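Long-range contacts in N-acetyltransferase (Staphylococcus aureus subsp. aureus, PDB 4LUA), which is probably a GNAT-family N-acetyltransferase that would transfer an acetyl group from acetyl-CoA to an amine of a substrate not yet identified: residues Y18-F29 against Y88-N99; K54-E62 against A68-R76. All coordinates share one frame; numbering follows the deposited sequence.

Interaction 1: Y18-F29 against Y88-N99; sequences YKRLVSTVNEEF and YNFVTNNDKSIN. With GOL (glycerol), chain B.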
loop_
_atom_site.group_PDB
_atom_site.type_symbol
_atom_site.label_atom_id
_atom_site.label_comp_id
_atom_site.label_asym_id
_atom_site.label_seq_id
_atom_site.Cartn_x
_atom_site.Cartn_y
_atom_site.Cartn_z
ATOM N N TYR A 18 -1.524 -14.690 0.073
ATOM C CA TYR A 18 -0.998 -13.363 0.370
ATOM C C TYR A 18 0.467 -13.590 0.669
ATOM O O TYR A 18 1.371 -12.860 0.187
ATOM C CB TYR A 18 -1.747 -12.761 1.552
ATOM C CG TYR A 18 -1.312 -11.342 1.880
ATOM C CD1 TYR A 18 -1.996 -10.266 1.371
ATOM C CD2 TYR A 18 -0.230 -11.124 2.731
ATOM C CE1 TYR A 18 -1.582 -8.980 1.678
ATOM C CE2 TYR A 18 0.181 -9.859 3.059
ATOM C CZ TYR A 18 -0.508 -8.783 2.524
ATOM O OH TYR A 18 -0.088 -7.476 2.807
ATOM N N LYS A 19 0.729 -14.646 1.434
ATOM C CA LYS A 19 2.077 -14.768 1.936
ATOM C C LYS A 19 2.971 -15.131 0.754
ATOM O O LYS A 19 4.124 -14.642 0.668
ATOM C CB LYS A 19 2.129 -15.856 3.031
ATOM C CG LYS A 19 3.513 -16.070 3.617
ATOM C CD LYS A 19 3.458 -17.067 4.796
ATOM C CE LYS A 19 4.832 -17.594 5.039
ATOM N NZ LYS A 19 4.859 -18.600 6.139
ATOM N N ARG A 20 2.407 -15.857 -0.225
ATOM C CA ARG A 20 3.227 -16.222 -1.371
ATOM C C ARG A 20 3.542 -14.962 -2.172
ATOM O O ARG A 20 4.677 -14.798 -2.664
ATOM C CB ARG A 20 2.486 -17.222 -2.243
ATOM C CG ARG A 20 3.198 -17.663 -3.516
ATOM C CD ARG A 20 2.295 -18.650 -4.273
ATOM N NE ARG A 20 1.705 -19.649 -3.362
ATOM C CZ ARG A 20 0.391 -19.847 -3.181
ATOM N NH1 ARG A 20 -0.503 -19.126 -3.864
ATOM N NH2 ARG A 20 -0.036 -20.773 -2.313
ATOM N N LEU A 21 2.559 -14.074 -2.292
ATOM C CA LEU A 21 2.836 -12.892 -3.125
ATOM C C LEU A 21 3.895 -12.009 -2.476
ATOM O O LEU A 21 4.887 -11.543 -3.125
ATOM C CB LEU A 21 1.566 -12.049 -3.280
ATOM C CG LEU A 21 1.757 -10.664 -3.920
ATOM C CD1 LEU A 21 1.982 -10.846 -5.430
ATOM C CD2 LEU A 21 0.498 -9.802 -3.613
ATOM N N VAL A 22 3.671 -11.695 -1.199
ATOM C CA VAL A 22 4.555 -10.713 -0.574
ATOM C C VAL A 22 5.973 -11.237 -0.406
ATOM O O VAL A 22 6.934 -10.444 -0.527
ATOM C CB VAL A 22 4.015 -10.084 0.738
ATOM C CG1 VAL A 22 2.586 -9.421 0.493
ATOM C CG2 VAL A 22 3.973 -11.125 1.855
ATOM N N SER A 23 6.130 -12.536 -0.171
ATOM C CA SER A 23 7.477 -13.071 -0.086
ATOM C C SER A 23 8.119 -13.134 -1.472
ATOM O O SER A 23 9.335 -13.006 -1.580
ATOM C CB SER A 23 7.505 -14.428 0.616
ATOM O OG SER A 23 6.691 -15.365 -0.055
ATOM N N THR A 24 7.319 -13.274 -2.535
ATOM C CA THR A 24 7.916 -13.409 -3.869
ATOM C C THR A 24 8.274 -12.032 -4.459
ATOM O O THR A 24 9.354 -11.795 -5.010
ATOM C CB THR A 24 6.987 -14.171 -4.816
ATOM O OG1 THR A 24 6.829 -15.515 -4.324
ATOM C CG2 THR A 24 7.604 -14.232 -6.196
ATOM N N VAL A 25 7.361 -11.097 -4.288
ATOM C CA VAL A 25 7.608 -9.725 -4.727
ATOM C C VAL A 25 8.755 -9.045 -3.908
ATOM O O VAL A 25 9.665 -8.398 -4.478
ATOM C CB VAL A 25 6.307 -8.975 -4.659
ATOM C CG1 VAL A 25 6.531 -7.475 -4.930
ATOM C CG2 VAL A 25 5.401 -9.602 -5.691
ATOM N N ASN A 26 8.682 -9.187 -2.593
ATOM C CA ASN A 26 9.703 -8.784 -1.638
ATOM C C ASN A 26 9.765 -7.247 -1.464
ATOM O O ASN A 26 9.711 -6.733 -0.338
ATOM C CB ASN A 26 11.073 -9.328 -2.050
ATOM C CG ASN A 26 12.096 -9.180 -0.958
ATOM O OD1 ASN A 26 12.156 -10.013 -0.052
ATOM N ND2 ASN A 26 12.901 -8.101 -1.024
ATOM N N GLU A 27 9.857 -6.535 -2.576
ATOM C CA GLU A 27 9.985 -5.076 -2.562
ATOM C C GLU A 27 8.596 -4.422 -2.438
ATOM O O GLU A 27 7.683 -4.626 -3.275
ATOM C CB GLU A 27 10.634 -4.616 -3.870
ATOM C CG GLU A 27 10.822 -3.125 -4.004
ATOM C CD GLU A 27 11.448 -2.696 -5.344
ATOM O OE1 GLU A 27 12.068 -3.549 -6.025
ATOM O OE2 GLU A 27 11.296 -1.502 -5.670
ATOM N N GLU A 28 8.436 -3.606 -1.406
ATOM C CA GLU A 28 7.200 -2.818 -1.245
ATOM C C GLU A 28 7.296 -1.571 -2.129
ATOM O O GLU A 28 8.356 -0.955 -2.214
ATOM C CB GLU A 28 7.073 -2.411 0.232
ATOM C CG GLU A 28 5.654 -2.163 0.745
ATOM C CD GLU A 28 5.187 -0.731 0.586
ATOM O OE1 GLU A 28 5.948 0.115 0.147
ATOM O OE2 GLU A 28 3.994 -0.484 0.929
ATOM N N PHE A 29 6.182 -1.232 -2.807
ATOM C CA PHE A 29 6.240 -0.203 -3.872
ATOM C C PHE A 29 6.756 1.175 -3.425
ATOM O O PHE A 29 7.354 1.877 -4.258
ATOM C CB PHE A 29 4.783 -0.069 -4.394
ATOM C CG PHE A 29 4.644 0.879 -5.571
ATOM C CD1 PHE A 29 4.857 0.410 -6.850
ATOM C CD2 PHE A 29 4.271 2.196 -5.353
ATOM C CE1 PHE A 29 4.686 1.306 -7.976
ATOM C CE2 PHE A 29 4.133 3.072 -6.455
ATOM C CZ PHE A 29 4.333 2.606 -7.722
ATOM N N TYR A 88 1.603 -1.657 2.987
ATOM C CA TYR A 88 1.754 -3.055 2.508
ATOM C C TYR A 88 1.355 -3.179 1.042
ATOM O O TYR A 88 0.581 -4.070 0.659
ATOM C CB TYR A 88 0.938 -4.025 3.383
ATOM C CG TYR A 88 1.255 -3.824 4.859
ATOM C CD1 TYR A 88 2.564 -3.821 5.315
ATOM C CD2 TYR A 88 0.232 -3.597 5.765
ATOM C CE1 TYR A 88 2.844 -3.615 6.677
ATOM C CE2 TYR A 88 0.506 -3.384 7.110
ATOM C CZ TYR A 88 1.813 -3.380 7.535
ATOM O OH TYR A 88 2.091 -3.179 8.887
ATOM N N ASN A 89 1.937 -2.323 0.215
ATOM C CA ASN A 89 1.596 -2.293 -1.228
ATOM C C ASN A 89 2.679 -3.058 -1.957
ATOM O O ASN A 89 3.816 -2.571 -2.119
ATOM C CB ASN A 89 1.540 -0.821 -1.637
ATOM C CG ASN A 89 1.146 -0.570 -3.127
ATOM O OD1 ASN A 89 1.492 0.482 -3.666
ATOM N ND2 ASN A 89 0.496 -1.537 -3.801
ATOM N N PHE A 90 2.365 -4.302 -2.345
ATOM C CA PHE A 90 3.312 -5.129 -3.110
ATOM C C PHE A 90 2.691 -5.425 -4.447
ATOM O O PHE A 90 1.551 -5.914 -4.510
ATOM C CB PHE A 90 3.558 -6.466 -2.349
ATOM C CG PHE A 90 4.249 -6.271 -1.027
ATOM C CD1 PHE A 90 5.625 -6.317 -0.918
ATOM C CD2 PHE A 90 3.483 -6.059 0.115
ATOM C CE1 PHE A 90 6.280 -6.123 0.327
ATOM C CE2 PHE A 90 4.117 -5.871 1.360
ATOM C CZ PHE A 90 5.500 -5.911 1.471
ATOM N N VAL A 91 3.423 -5.123 -5.525
ATOM C CA VAL A 91 2.848 -5.232 -6.870
ATOM C C VAL A 91 3.823 -6.028 -7.731
ATOM O O VAL A 91 4.996 -5.658 -7.802
ATOM C CB VAL A 91 2.756 -3.844 -7.510
ATOM C CG1 VAL A 91 2.043 -3.956 -8.861
ATOM C CG2 VAL A 91 2.120 -2.858 -6.573
ATOM N N THR A 92 3.372 -7.121 -8.367
ATOM C CA THR A 92 4.245 -7.890 -9.254
ATOM C C THR A 92 4.852 -6.952 -10.300
ATOM O O THR A 92 4.144 -6.174 -10.913
ATOM C CB THR A 92 3.474 -9.045 -9.897
ATOM O OG1 THR A 92 3.037 -9.918 -8.845
ATOM C CG2 THR A 92 4.435 -9.843 -10.826
ATOM N N ASN A 93 6.183 -7.045 -10.457
ATOM C CA ASN A 93 6.941 -6.222 -11.426
ATOM C C ASN A 93 6.817 -4.708 -11.189
ATOM O O ASN A 93 7.146 -3.928 -12.099
ATOM C CB ASN A 93 6.475 -6.492 -12.872
ATOM C CG ASN A 93 6.610 -7.960 -13.303
ATOM O OD1 ASN A 93 7.548 -8.637 -12.909
ATOM N ND2 ASN A 93 5.664 -8.442 -14.133
ATOM N N ASN A 94 6.367 -4.270 -10.008
ATOM C CA ASN A 94 6.063 -2.838 -9.770
ATOM C C ASN A 94 5.251 -2.214 -10.884
ATOM O O ASN A 94 5.452 -1.028 -11.290
ATOM C CB ASN A 94 7.329 -1.993 -9.577
ATOM C CG ASN A 94 7.783 -1.927 -8.118
ATOM O OD1 ASN A 94 7.011 -2.203 -7.196
ATOM N ND2 ASN A 94 9.007 -1.455 -7.907
ATOM N N ASP A 95 4.334 -3.007 -11.443
ATOM C CA ASP A 95 3.577 -2.568 -12.577
ATOM C C ASP A 95 2.665 -1.404 -12.221
ATOM O O ASP A 95 1.726 -1.521 -11.395
ATOM C CB ASP A 95 2.752 -3.763 -13.103
ATOM C CG ASP A 95 2.036 -3.460 -14.413
ATOM O OD1 ASP A 95 1.272 -2.482 -14.510
ATOM O OD2 ASP A 95 2.183 -4.228 -15.396
ATOM N N LYS A 96 2.949 -0.264 -12.852
ATOM C CA LYS A 96 2.198 0.939 -12.488
ATOM C C LYS A 96 0.815 1.011 -13.079
ATOM O O LYS A 96 -0.013 1.754 -12.556
ATOM C CB LYS A 96 2.994 2.167 -12.894
ATOM C CG LYS A 96 4.189 2.359 -12.006
ATOM C CD LYS A 96 4.993 3.553 -12.520
ATOM C CE LYS A 96 6.420 3.182 -12.536
ATOM N NZ LYS A 96 7.283 4.366 -12.729
ATOM N N SER A 97 0.566 0.308 -14.186
ATOM C CA SER A 97 -0.800 0.247 -14.710
ATOM C C SER A 97 -1.704 -0.465 -13.702
ATOM O O SER A 97 -2.806 0.024 -13.312
ATOM C CB SER A 97 -0.831 -0.496 -16.038
ATOM O OG SER A 97 -2.075 -0.228 -16.659
ATOM N N ILE A 98 -1.214 -1.613 -13.239
ATOM C CA ILE A 98 -1.935 -2.380 -12.228
ATOM C C ILE A 98 -2.064 -1.565 -10.928
ATOM O O ILE A 98 -3.154 -1.451 -10.328
ATOM C CB ILE A 98 -1.183 -3.722 -11.869
ATOM C CG1 ILE A 98 -1.032 -4.624 -13.086
ATOM C CG2 ILE A 98 -1.904 -4.498 -10.721
ATOM C CD1 ILE A 98 -2.276 -5.007 -13.601
ATOM N N ASN A 99 -0.951 -0.982 -10.463
ATOM C CA ASN A 99 -1.039 -0.285 -9.199
ATOM C C ASN A 99 -1.905 0.959 -9.306
ATOM O O ASN A 99 -2.543 1.336 -8.315
ATOM C CB ASN A 99 0.371 0.074 -8.623
ATOM C CG ASN A 99 0.382 0.083 -7.098
ATOM O OD1 ASN A 99 -0.354 -0.710 -6.480
ATOM N ND2 ASN A 99 1.199 0.959 -6.501
HETATM C C1 GOL B . 8.126 3.095 -9.582
HETATM O O1 GOL B . 8.878 3.480 -10.769
HETATM C C2 GOL B . 9.066 2.534 -8.500
HETATM O O2 GOL B . 10.076 3.503 -8.177
HETATM C C3 GOL B . 8.244 2.074 -7.249
HETATM O O3 GOL B . 9.140 1.459 -6.336
HETATM O O HOH W 1 -1.548 -5.571 1.574
HETATM O O HOH W 2 5.826 -3.603 -5.051
#
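A single water oxygen binds both segments at once: it donates to Glu27 O (2.8 Å) and to Asn94 OD1 (2.8 Å), and accepts from the backbone N of Val91. The other end of the same amide, Asn94 ND2, donates to Glu27 OE2, a 3.2 Å bond bent to 141° at the hydrogen; OE2 lies close to the amide plane of Asn94, whereas ND2 meets it from well above the carboxylate plane. Backbone pairing follows at Phe29, whose N donates to Asn89 O over 2.8 Å and almost straight. Next to it, chi1 of Glu28 (-153°) sets CG over one face of the Phe90 ring, 4.0 Å from its centroid. The bend at chi2 then turns the carboxylate to the strand, where Asn89 N donates to Glu28 OE2 over 2.9 Å from above the carboxylate plane, while OE1 turns to Thr30 OG1. Val22 CB covers the opposite face of Phe90, 4.1 Å from the ring centroid, and Val25 CG1 and Asn26 O lie at the ring edge, so the phenyl group is wedged between helix 15-25 and the chain leaving it. Phe29, with CG swung anti to its N (chi1 -176°), receives Asn99 ND2 over the centre of its ring, 3.4 Å above the plane. That amide is held by paired bonds with Asn89, each side chain donating to the other's OD1. A glycerol carbon lies over the far face, offset toward the rim, and Phe132 of helix 127-135 meets the ring edge-to-face. The arrangement packs helix 15-25 and its exit loop on strand 83-91 and the turn into helix 96-112, the strand-loop-helix unit beside which GNAT enzymes usually bind acetyl-CoA.

Interaction 2: K54-E62 against A68-R76; sequences KCIVFGCYE and ATAALEQIR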
loop_
_atom_site.group_PDB
_atom_site.type_symbol
_atom_site.label_atom_id
_atom_site.label_comp_id
_atom_site.label_asym_id
_atom_site.label_seq_id
_atom_site.Cartn_x
_atom_site.Cartn_y
_atom_site.Cartn_z
ATOM N N LYS A 54 -8.891 -1.720 12.754
ATOM C CA LYS A 54 -9.399 -1.585 11.385
ATOM C C LYS A 54 -8.291 -1.494 10.308
ATOM O O LYS A 54 -7.483 -0.549 10.201
ATOM C CB LYS A 54 -10.437 -0.459 11.235
ATOM C CG LYS A 54 -11.322 -0.517 9.954
ATOM C CD LYS A 54 -12.538 -1.480 10.088
ATOM C CE LYS A 54 -12.425 -2.734 9.180
ATOM N NZ LYS A 54 -13.478 -2.831 8.101
ATOM N N CYS A 55 -8.296 -2.528 9.491
ATOM C CA CYS A 55 -7.380 -2.666 8.386
ATOM C C CYS A 55 -8.142 -3.476 7.386
ATOM O O CYS A 55 -8.569 -4.610 7.708
ATOM C CB CYS A 55 -6.190 -3.511 8.820
ATOM S SG CYS A 55 -4.878 -3.557 7.640
ATOM N N ILE A 56 -8.325 -2.950 6.200
ATOM C CA ILE A 56 -8.934 -3.715 5.135
ATOM C C ILE A 56 -7.860 -3.948 4.077
ATOM O O ILE A 56 -7.100 -3.043 3.716
ATOM C CB ILE A 56 -10.173 -3.017 4.532
ATOM C CG1 ILE A 56 -10.789 -3.919 3.458
ATOM C CG2 ILE A 56 -9.822 -1.736 3.838
ATOM C CD1 ILE A 56 -12.169 -3.497 3.021
ATOM N N VAL A 57 -7.770 -5.176 3.597
ATOM C CA VAL A 57 -6.739 -5.574 2.629
ATOM C C VAL A 57 -7.334 -5.937 1.292
ATOM O O VAL A 57 -8.314 -6.692 1.208
ATOM C CB VAL A 57 -5.952 -6.802 3.199
ATOM C CG1 VAL A 57 -4.823 -7.211 2.214
ATOM C CG2 VAL A 57 -5.406 -6.486 4.605
ATOM N N PHE A 58 -6.753 -5.388 0.215
ATOM C CA PHE A 58 -7.284 -5.651 -1.119
ATOM C C PHE A 58 -6.282 -6.422 -1.944
ATOM O O PHE A 58 -5.037 -6.146 -1.825
ATOM C CB PHE A 58 -7.520 -4.284 -1.803
ATOM C CG PHE A 58 -8.449 -3.387 -1.007
ATOM C CD1 PHE A 58 -9.783 -3.765 -0.902
ATOM C CD2 PHE A 58 -8.011 -2.185 -0.406
ATOM C CE1 PHE A 58 -10.684 -2.978 -0.156
ATOM C CE2 PHE A 58 -8.915 -1.371 0.324
ATOM C CZ PHE A 58 -10.230 -1.768 0.447
ATOM N N GLY A 59 -6.799 -7.298 -2.816
ATOM C CA GLY A 59 -5.906 -8.018 -3.735
ATOM C C GLY A 59 -6.370 -7.891 -5.170
ATOM O O GLY A 59 -7.555 -7.899 -5.423
ATOM N N CYS A 60 -5.435 -7.738 -6.104
ATOM C CA CYS A 60 -5.783 -7.736 -7.522
ATOM C C CYS A 60 -5.510 -9.137 -8.062
ATOM O O CYS A 60 -4.389 -9.695 -7.927
ATOM C CB CYS A 60 -4.829 -6.808 -8.268
ATOM S SG CYS A 60 -5.032 -5.087 -7.670
ATOM N N TYR A 61 -6.538 -9.709 -8.697
ATOM C CA TYR A 61 -6.395 -11.048 -9.283
ATOM C C TYR A 61 -6.471 -11.001 -10.799
ATOM O O TYR A 61 -7.381 -10.383 -11.356
ATOM C CB TYR A 61 -7.476 -11.998 -8.752
ATOM C CG TYR A 61 -7.237 -12.474 -7.333
ATOM C CD1 TYR A 61 -6.694 -13.729 -7.108
ATOM C CD2 TYR A 61 -7.492 -11.638 -6.244
ATOM C CE1 TYR A 61 -6.447 -14.145 -5.837
ATOM C CE2 TYR A 61 -7.266 -12.060 -4.969
ATOM C CZ TYR A 61 -6.734 -13.298 -4.775
ATOM O OH TYR A 61 -6.507 -13.788 -3.498
ATOM N N GLU A 62 -5.571 -11.751 -11.432
ATOM C CA GLU A 62 -5.707 -12.063 -12.871
ATOM C C GLU A 62 -5.958 -13.554 -12.918
ATOM O O GLU A 62 -5.042 -14.343 -12.602
ATOM C CB GLU A 62 -4.407 -11.719 -13.580
ATOM C CG GLU A 62 -4.486 -11.738 -15.092
ATOM C CD GLU A 62 -3.163 -11.324 -15.713
ATOM O OE1 GLU A 62 -2.167 -11.194 -14.953
ATOM O OE2 GLU A 62 -3.125 -11.111 -16.942
ATOM N N ALA A 68 -1.163 -8.379 -6.969
ATOM C CA ALA A 68 -0.851 -7.125 -6.284
ATOM C C ALA A 68 -1.727 -6.990 -5.063
ATOM O O ALA A 68 -2.825 -7.585 -4.995
ATOM C CB ALA A 68 -1.076 -5.875 -7.209
ATOM N N THR A 69 -1.244 -6.208 -4.093
ATOM C CA THR A 69 -2.056 -5.959 -2.897
ATOM C C THR A 69 -1.732 -4.591 -2.320
ATOM O O THR A 69 -0.626 -4.071 -2.543
ATOM C CB THR A 69 -1.778 -7.041 -1.804
ATOM O OG1 THR A 69 -2.701 -6.880 -0.704
ATOM C CG2 THR A 69 -0.312 -7.095 -1.268
ATOM N N ALA A 70 -2.718 -4.026 -1.590
ATOM C CA ALA A 70 -2.417 -2.900 -0.684
ATOM C C ALA A 70 -3.459 -2.954 0.419
ATOM O O ALA A 70 -4.524 -3.538 0.223
ATOM C CB ALA A 70 -2.444 -1.547 -1.465
ATOM N N ALA A 71 -3.123 -2.347 1.564
ATOM C CA ALA A 71 -4.003 -2.320 2.733
ATOM C C ALA A 71 -4.295 -0.838 3.110
ATOM O O ALA A 71 -3.489 0.080 2.894
ATOM C CB ALA A 71 -3.313 -3.051 3.854
ATOM N N LEU A 72 -5.496 -0.636 3.638
ATOM C CA LEU A 72 -5.894 0.658 4.107
ATOM C C LEU A 72 -6.070 0.444 5.609
ATOM O O LEU A 72 -6.982 -0.272 6.060
ATOM C CB LEU A 72 -7.208 1.028 3.391
ATOM C CG LEU A 72 -7.811 2.365 3.717
ATOM C CD1 LEU A 72 -6.782 3.488 3.470
ATOM C CD2 LEU A 72 -9.109 2.583 2.892
ATOM N N GLU A 73 -5.215 1.112 6.382
ATOM C CA GLU A 73 -5.210 0.930 7.839
ATOM C C GLU A 73 -5.767 2.203 8.458
ATOM O O GLU A 73 -5.299 3.308 8.159
ATOM C CB GLU A 73 -3.776 0.630 8.346
ATOM C CG GLU A 73 -3.722 0.534 9.895
ATOM C CD GLU A 73 -2.327 0.254 10.455
ATOM O OE1 GLU A 73 -2.209 0.028 11.682
ATOM O OE2 GLU A 73 -1.341 0.282 9.684
ATOM N N GLN A 74 -6.780 2.078 9.306
ATOM C CA GLN A 74 -7.242 3.234 10.045
ATOM C C GLN A 74 -6.478 3.292 11.382
ATOM O O GLN A 74 -6.560 2.346 12.205
ATOM C CB GLN A 74 -8.760 3.128 10.299
ATOM C CG GLN A 74 -9.538 4.452 10.178
ATOM C CD GLN A 74 -10.880 4.302 9.436
ATOM O OE1 GLN A 74 -11.160 3.262 8.832
ATOM N NE2 GLN A 74 -11.703 5.345 9.480
ATOM N N ILE A 75 -5.786 4.394 11.615
ATOM C CA ILE A 75 -5.162 4.679 12.901
ATOM C C ILE A 75 -6.196 5.286 13.842
ATOM O O ILE A 75 -6.690 6.393 13.565
ATOM C CB ILE A 75 -4.055 5.727 12.776
ATOM C CG1 ILE A 75 -2.973 5.262 11.805
ATOM C CG2 ILE A 75 -3.481 5.988 14.143
ATOM C CD1 ILE A 75 -2.557 3.812 12.024
ATOM N N ARG A 76 -6.502 4.615 14.955
ATOM C CA ARG A 76 -7.443 5.194 15.931
ATOM C C ARG A 76 -6.796 5.749 17.216
ATOM O O ARG A 76 -5.672 5.392 17.569
ATOM C CB ARG A 76 -8.568 4.215 16.297
ATOM C CG ARG A 76 -9.615 4.844 17.240
ATOM C CD ARG A 76 -10.765 3.900 17.603
ATOM N NE ARG A 76 -11.539 3.499 16.431
ATOM C CZ ARG A 76 -11.527 2.276 15.907
ATOM N NH1 ARG A 76 -10.784 1.326 16.463
ATOM N NH2 ARG A 76 -12.256 1.997 14.830
#
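Lys54, Leu72 and Phe58 are among the residues that give up the most surface where strands 55-62 and 65-75 run antiparallel as a hairpin. At the open end, Lys54 O accepts from Gln74 N (2.9 Å). The chi1 of Lys54 (-163°) brings CG to 3.9 Å from Gln74 OE1, and the bends from chi2 onward lead the ammonium end away; the amide nitrogen of Gln74 turns instead to His82. Leu72 faces Ile56 in a hydrogen-bonded pair: Ile56 N reaches Leu72 O at 3.0 Å, and Leu72 N returns to Ile56 O at 2.9 Å. The CG2 methyl of Ile56 rests 3.8 Å from Leu72 CB, at the root of the leucine side chain. Phe58 shares that face of the sheet, its CE2 coming near Leu72 CB and its ring meeting Phe105 and Tyr109 of helix 96-112 edge-to-face. Phe58 N donates to Ala70 O over 2.9 Å. Phe58 O is gripped twice, by Ala70 N at 3.2 Å and by Thr69 OG1 at 2.7 Å, the two donors arriving from opposite faces of the carbonyl plane. The chi1 of Thr69 (-173°) turns OG1 toward the partner strand, on the face where Val57 and Ala71 also lie and where Tyr18 of helix 15-25 covers Val57 and Thr69. The Thr69 hydroxyl is thus spent on a main-chain carbonyl, which probably lets it sit among apolar groups beneath a helix, and the contact between side chains is otherwise largely hydrocarbon, with charge and amide ends gathered toward the open end.

In the fold
After edge strand 6-9, the chain forms helix 15-25 and its exit loop, one half of interaction 1, whose partner comes only after strands 55-62 and 65-75 have been built. Interaction 2 closes the short hairpin between those strands and is nested wholly inside the larger loop that interaction 1 closes at residues 88-99. The two meet at Thr69: Phe90 O and Asn89 ND2 pair with its backbone, while Tyr18 and Leu21 pack against its side chain. Strand 65-75 lies between 55-62 and 83-91 in one antiparallel sheet, so the hairpin adjoins the strand of interaction 1, with helix 15-25 on one face and helix 96-112 covering the other.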